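Long-range contact in GlcNAc Inducible Gene 2, GIG2 (Candida albicans, PDB 6AKZ), which binds iron and is probably a metal-dependent oxygenase of the DUF1479 family, its gene being induced by N-acetylglucosamine: residues 208-213 with 227-232. Sequence-based numbering, arbitrary orientation.
Sequences EVYKSI and DERTYS
Val209 packs its CG2 methyl on the start of the Arg229 side chain, 3.6 Å from the backbone N of Arg229 and 3.7 Å from its CB. With CG1 trans to the backbone N (chi1 175°), the valine fork spreads over two neighbours: CG2 rests on the backbone and CB of Arg229, while CG1 sits 3.9 Å above the centre of one face of the Tyr210 ring and near the guanidinium. The arginine, extended from CG to NE, runs past the valine until its guanidinium comes beside the phenol end of Tyr210, the two planes turned 73° apart. Tyr210 OH stands 3.5 Å from Arg229 NH2, but the polar link between them is indirect: Asp352 takes a salt bridge from Arg229 NH2 and a hydrogen bond from Tyr210 OH, one on each carboxylate oxygen. This grouping lies on the flank of the metal site in a cupin-clan fold, where His192, Asp194 and His355 hold the iron; the Arg229 side chain is about 9 Å from that of Asp194. Away from the ring, Glu208 and Glu228, both partly exposed, touch through their aliphatic parts, CB of Glu208 being 3.9 Å from CG of Glu228. Both chains bend at chi2, and the carboxylates stay apart, with OE1 of Glu208 5.8 Å from OE2 of Glu228. Behind the arginine, the Ser232 hydroxyl donates to Arg229 O (OG to O 2.7 Å), meeting a lone pair of the carbonyl at 134°, and Ser232 N bonds the same oxygen, closing the turn that starts at Arg229.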
loop_
_atom_site.group_PDB
_atom_site.type_symbol
_atom_site.label_atom_id
_atom_site.label_comp_id
_atom_site.label_asym_id
_atom_site.label_seq_id
_atom_site.Cartn_x
_atom_site.Cartn_y
_atom_site.Cartn_z
ATOM N N GLU A 208 14.301 -2.466 -10.084
ATOM C CA GLU A 208 15.486 -1.949 -9.464
ATOM C C GLU A 208 15.335 -1.710 -7.975
ATOM O O GLU A 208 16.342 -1.703 -7.290
ATOM C CB GLU A 208 15.986 -0.601 -10.041
ATOM C CG GLU A 208 16.726 -0.683 -11.337
ATOM C CD GLU A 208 18.103 -1.329 -11.212
ATOM O OE1 GLU A 208 19.108 -0.781 -10.609
ATOM O OE2 GLU A 208 18.144 -2.416 -11.744
ATOM N N VAL A 209 14.123 -1.442 -7.502
ATOM C CA VAL A 209 13.819 -1.406 -6.037
ATOM C C VAL A 209 14.391 -2.634 -5.306
ATOM O O VAL A 209 14.828 -2.548 -4.159
ATOM C CB VAL A 209 12.294 -1.272 -5.810
ATOM C CG1 VAL A 209 11.920 -1.362 -4.316
ATOM C CG2 VAL A 209 11.786 0.011 -6.433
ATOM N N TYR A 210 14.322 -3.809 -5.967
ATOM C CA TYR A 210 14.695 -5.105 -5.405
ATOM C C TYR A 210 16.094 -5.603 -5.872
ATOM O O TYR A 210 16.462 -6.747 -5.617
ATOM C CB TYR A 210 13.604 -6.125 -5.755
ATOM C CG TYR A 210 12.221 -5.642 -5.353
ATOM C CD1 TYR A 210 11.827 -5.626 -4.021
ATOM C CD2 TYR A 210 11.314 -5.133 -6.279
ATOM C CE1 TYR A 210 10.605 -5.181 -3.680
ATOM C CE2 TYR A 210 10.078 -4.736 -5.915
ATOM C CZ TYR A 210 9.745 -4.733 -4.607
ATOM O OH TYR A 210 8.547 -4.244 -4.254
ATOM N N LYS A 211 16.928 -4.720 -6.391
ATOM C CA LYS A 211 18.256 -5.086 -6.847
ATOM C C LYS A 211 19.077 -5.903 -5.840
ATOM O O LYS A 211 19.680 -6.872 -6.222
ATOM C CB LYS A 211 19.019 -3.814 -7.168
ATOM C CG LYS A 211 20.364 -4.051 -7.849
ATOM C CD LYS A 211 20.714 -2.793 -8.650
ATOM C CE LYS A 211 21.853 -3.002 -9.615
ATOM N NZ LYS A 211 23.121 -3.041 -8.823
ATOM N N SER A 212 19.086 -5.508 -4.568
ATOM C CA SER A 212 19.869 -6.192 -3.516
ATOM C C SER A 212 19.459 -7.654 -3.406
ATOM O O SER A 212 20.304 -8.512 -3.250
ATOM C CB SER A 212 19.682 -5.518 -2.154
ATOM O OG SER A 212 20.392 -4.286 -2.076
ATOM N N ILE A 213 18.175 -7.931 -3.596
ATOM C CA ILE A 213 17.704 -9.303 -3.567
ATOM C C ILE A 213 18.209 -10.081 -4.804
ATOM O O ILE A 213 18.674 -11.205 -4.687
ATOM C CB ILE A 213 16.193 -9.308 -3.479
ATOM C CG1 ILE A 213 15.734 -8.625 -2.169
ATOM C CG2 ILE A 213 15.627 -10.704 -3.688
ATOM C CD1 ILE A 213 14.228 -8.460 -2.117
ATOM N N ASP A 227 14.292 6.093 -3.890
ATOM C CA ASP A 227 14.905 6.662 -5.101
ATOM C C ASP A 227 14.422 6.050 -6.398
ATOM O O ASP A 227 14.087 6.781 -7.338
ATOM C CB ASP A 227 16.434 6.541 -5.024
ATOM C CG ASP A 227 17.051 7.289 -3.862
ATOM O OD1 ASP A 227 16.690 7.078 -2.680
ATOM O OD2 ASP A 227 17.996 8.089 -4.118
ATOM N N GLU A 228 14.372 4.731 -6.475
ATOM C CA GLU A 228 13.971 4.039 -7.682
ATOM C C GLU A 228 12.438 3.910 -7.714
ATOM O O GLU A 228 11.821 4.089 -8.764
ATOM C CB GLU A 228 14.596 2.630 -7.766
ATOM C CG GLU A 228 16.095 2.647 -7.928
ATOM C CD GLU A 228 16.812 2.887 -6.636
ATOM O OE1 GLU A 228 16.259 2.589 -5.551
ATOM O OE2 GLU A 228 17.963 3.332 -6.692
ATOM N N ARG A 229 11.821 3.606 -6.561
ATOM C CA ARG A 229 10.360 3.402 -6.559
ATOM C C ARG A 229 9.507 4.572 -7.008
ATOM O O ARG A 229 8.406 4.387 -7.520
ATOM C CB ARG A 229 9.927 2.934 -5.157
ATOM C CG ARG A 229 8.708 2.033 -5.264
ATOM C CD ARG A 229 8.440 1.381 -3.945
ATOM N NE ARG A 229 7.366 0.413 -4.095
ATOM C CZ ARG A 229 7.312 -0.759 -3.452
ATOM N NH1 ARG A 229 8.261 -1.099 -2.543
ATOM N NH2 ARG A 229 6.310 -1.567 -3.681
ATOM N N THR A 230 10.045 5.781 -6.770
ATOM C CA THR A 230 9.510 7.078 -7.267
ATOM C C THR A 230 9.172 7.028 -8.767
ATOM O O THR A 230 8.225 7.671 -9.215
ATOM C CB THR A 230 10.481 8.223 -6.819
ATOM O OG1 THR A 230 10.392 8.376 -5.375
ATOM C CG2 THR A 230 10.116 9.583 -7.415
ATOM N N TYR A 231 9.916 6.240 -9.524
ATOM C CA TYR A 231 9.775 6.187 -10.949
ATOM C C TYR A 231 9.227 4.836 -11.459
ATOM O O TYR A 231 9.287 4.549 -12.632
ATOM C CB TYR A 231 11.143 6.451 -11.583
ATOM C CG TYR A 231 11.671 7.800 -11.210
ATOM C CD1 TYR A 231 11.267 8.945 -11.914
ATOM C CD2 TYR A 231 12.567 7.960 -10.139
ATOM C CE1 TYR A 231 11.735 10.219 -11.575
ATOM C CE2 TYR A 231 13.047 9.243 -9.798
ATOM C CZ TYR A 231 12.600 10.370 -10.547
ATOM O OH TYR A 231 13.026 11.673 -10.228
ATOM N N SER A 232 8.746 4.007 -10.542
ATOM C CA SER A 232 8.231 2.707 -10.904
ATOM C C SER A 232 6.831 2.897 -11.529
ATOM O O SER A 232 6.031 3.689 -11.092
ATOM C CB SER A 232 8.156 1.777 -9.677
ATOM O OG SER A 232 7.217 2.251 -8.700
#